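Local coordinates for galactose-1-phosphate uridylyltransferase (PDB 6K9Z), which probably transfers uridylyl groups between UDP-glucose and hexose 1-phosphates, and binds zinc, iron and UDP, at residues W200-H205 / E299-R304. The protein carries 1 engineered substitution. Residues are numbered along the deposited sequence; the frame is centred on the assembly and turned at random.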
loop_
_atom_site.group_PDB
_atom_site.type_symbol
_atom_site.label_atom_id
_atom_site.label_comp_id
_atom_site.label_asym_id
_atom_site.label_seq_id
_atom_site.Cartn_x
_atom_site.Cartn_y
_atom_site.Cartn_z
ATOM N N TRP A 200 -8.470 -2.985 -5.796
ATOM C CA TRP A 200 -7.877 -4.340 -5.769
ATOM C C TRP A 200 -8.687 -5.277 -6.673
ATOM O O TRP A 200 -9.839 -4.988 -7.013
ATOM C CB TRP A 200 -7.714 -4.793 -4.301
ATOM C CG TRP A 200 -6.901 -3.805 -3.527
ATOM C CD1 TRP A 200 -7.345 -2.890 -2.603
ATOM C CD2 TRP A 200 -5.489 -3.560 -3.683
ATOM N NE1 TRP A 200 -6.306 -2.112 -2.176
ATOM C CE2 TRP A 200 -5.158 -2.518 -2.794
ATOM C CE3 TRP A 200 -4.485 -4.140 -4.463
ATOM C CZ2 TRP A 200 -3.871 -2.011 -2.705
ATOM C CZ3 TRP A 200 -3.191 -3.653 -4.358
ATOM C CH2 TRP A 200 -2.916 -2.572 -3.516
ATOM N N PRO A 201 -8.088 -6.385 -7.148
ATOM C CA PRO A 201 -8.647 -7.168 -8.260
ATOM C C PRO A 201 -10.011 -7.778 -7.913
ATOM O O PRO A 201 -10.818 -7.860 -8.808
ATOM C CB PRO A 201 -7.639 -8.295 -8.497
ATOM C CG PRO A 201 -6.377 -7.841 -7.825
ATOM C CD PRO A 201 -6.741 -6.850 -6.765
ATOM N N HIS A 202 -10.251 -8.163 -6.647
ATOM C CA HIS A 202 -11.602 -8.566 -6.190
ATOM C C HIS A 202 -11.949 -7.848 -4.902
ATOM O O HIS A 202 -11.773 -8.510 -3.814
ATOM C CB HIS A 202 -11.703 -10.072 -5.976
ATOM C CG HIS A 202 -11.680 -10.834 -7.256
ATOM N ND1 HIS A 202 -10.484 -11.223 -7.872
ATOM C CD2 HIS A 202 -12.671 -11.246 -8.058
ATOM C CE1 HIS A 202 -10.789 -11.885 -8.994
ATOM N NE2 HIS A 202 -12.125 -11.914 -9.128
ATOM N N GLU A 203 -12.569 -6.679 -4.967
ATOM C CA GLU A 203 -12.728 -5.851 -3.752
ATOM C C GLU A 203 -14.214 -5.774 -3.422
ATOM O O GLU A 203 -15.002 -5.459 -4.305
ATOM C CB GLU A 203 -12.074 -4.484 -3.950
ATOM C CG GLU A 203 -12.266 -3.578 -2.726
ATOM C CD GLU A 203 -11.358 -2.355 -2.762
ATOM O OE1 GLU A 203 -10.568 -2.249 -3.725
ATOM O OE2 GLU A 203 -11.505 -1.495 -1.855
ATOM N N VAL A 204 -14.544 -6.146 -2.200
ATOM C CA VAL A 204 -15.944 -6.117 -1.711
ATOM C C VAL A 204 -15.973 -5.358 -0.398
ATOM O O VAL A 204 -15.134 -5.637 0.504
ATOM C CB VAL A 204 -16.510 -7.545 -1.595
ATOM C CG1 VAL A 204 -17.953 -7.473 -1.077
ATOM C CG2 VAL A 204 -16.461 -8.326 -2.874
ATOM N N HIS A 205 -16.878 -4.381 -0.289
ATOM C CA HIS A 205 -17.124 -3.648 0.981
ATOM C C HIS A 205 -18.436 -4.140 1.580
ATOM O O HIS A 205 -19.426 -4.335 0.796
ATOM C CB HIS A 205 -17.131 -2.158 0.721
ATOM C CG HIS A 205 -15.800 -1.593 0.388
ATOM N ND1 HIS A 205 -15.563 -0.259 0.432
ATOM C CD2 HIS A 205 -14.668 -2.202 -0.043
ATOM C CE1 HIS A 205 -14.323 -0.040 0.038
ATOM N NE2 HIS A 205 -13.753 -1.228 -0.280
ATOM N N GLU A 299 -17.676 -3.252 -12.314
ATOM C CA GLU A 299 -19.031 -3.746 -12.699
ATOM C C GLU A 299 -18.933 -5.195 -13.188
ATOM O O GLU A 299 -19.727 -6.029 -12.745
ATOM C CB GLU A 299 -19.651 -2.815 -13.725
ATOM C CG GLU A 299 -19.922 -1.427 -13.161
ATOM C CD GLU A 299 -18.685 -0.536 -13.039
ATOM O OE1 GLU A 299 -17.785 -0.622 -13.905
ATOM O OE2 GLU A 299 -18.590 0.194 -12.048
ATOM N N GLU A 300 -17.967 -5.506 -14.035
ATOM C CA GLU A 300 -17.774 -6.905 -14.500
ATOM C C GLU A 300 -17.336 -7.764 -13.308
ATOM O O GLU A 300 -17.850 -8.881 -13.160
ATOM C CB GLU A 300 -16.732 -6.994 -15.617
ATOM C CG GLU A 300 -16.473 -8.414 -16.093
ATOM C CD GLU A 300 -15.601 -8.584 -17.335
ATOM O OE1 GLU A 300 -15.423 -7.606 -18.115
ATOM O OE2 GLU A 300 -15.093 -9.703 -17.537
ATOM N N THR A 301 -16.445 -7.269 -12.449
ATOM C CA THR A 301 -15.965 -8.056 -11.288
ATOM C C THR A 301 -17.142 -8.338 -10.330
ATOM O O THR A 301 -17.287 -9.486 -9.894
ATOM C CB THR A 301 -14.709 -7.429 -10.677
ATOM O OG1 THR A 301 -13.702 -7.489 -11.706
ATOM C CG2 THR A 301 -14.311 -8.205 -9.439
ATOM N N ALA A 302 -17.980 -7.349 -10.024
ATOM C CA ALA A 302 -19.200 -7.603 -9.230
ATOM C C ALA A 302 -20.041 -8.733 -9.861
ATOM O O ALA A 302 -20.542 -9.593 -9.112
ATOM C CB ALA A 302 -19.955 -6.326 -9.111
ATOM N N ALA A 303 -20.259 -8.721 -11.168
ATOM C CA ALA A 303 -21.135 -9.720 -11.833
ATOM C C ALA A 303 -20.534 -11.114 -11.609
ATOM O O ALA A 303 -21.286 -12.099 -11.333
ATOM C CB ALA A 303 -21.284 -9.411 -13.313
ATOM N N ARG A 304 -19.211 -11.223 -11.760
ATOM C CA ARG A 304 -18.501 -12.530 -11.622
ATOM C C ARG A 304 -18.542 -13.029 -10.177
ATOM O O ARG A 304 -18.816 -14.232 -9.921
ATOM C CB ARG A 304 -17.041 -12.428 -12.056
ATOM C CG ARG A 304 -16.876 -12.363 -13.556
ATOM C CD ARG A 304 -15.404 -12.155 -13.862
ATOM N NE ARG A 304 -14.491 -13.269 -13.506
ATOM C CZ ARG A 304 -13.589 -13.288 -12.485
ATOM N NH1 ARG A 304 -13.460 -12.254 -11.651
ATOM N NH2 ARG A 304 -12.819 -14.373 -12.327
#
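His202 and Arg304 meet where the C-terminal helix 298-309 packs on strand 202-208 of the antiparallel half-barrel sheet, inside the C-terminal HIT-type domain. The polar part of the contact is one hydrogen bond: Arg304 NH1 donates to His202 NE2 at 2.9 Å, with an N-H...N angle of 155°. The acceptor lies close to the guanidinium plane, whereas NH1 is tilted out of the imidazole plane; the two groups meet edge to edge, their planes 48° apart. A bend at chi3 (66°) in the arginine chain brings NH1 round to the ring. Since NE2 accepts, the ring proton is expected on ND1, consistent with the weak hydrogen bond from ND1 to Tyr273 O.

The van der Waals part rests on the Thr301 methyl. Anti to the backbone N, Thr301 CG2 approaches the imidazole obliquely and lies 3.7 Å from His202 CD2. The same Thr301 CG2 is 3.6 Å from Pro201 O. Val240 of helix 220-240 touches both His202 and Arg304, and Ile305 also packs on the histidine. Were His202 cut back to an alanine, the Arg304 guanidinium would probably lose its imidazole acceptor and a gap open beside the Thr301 methyl.

Within the strand segment, side chains alternate: His202 and Val204 serve the helix-packed face, while Glu203 and His205 lie on the other. There the Glu203 carboxylate is gripped at both oxygens. Glu203 OE1 accepts from Trp200 N at 3.0 Å and also from the backbone N of Lys199; His205 NE2 donates to Glu203 OE2 at 2.8 Å, from the anti side and tilted out of the carboxylate plane.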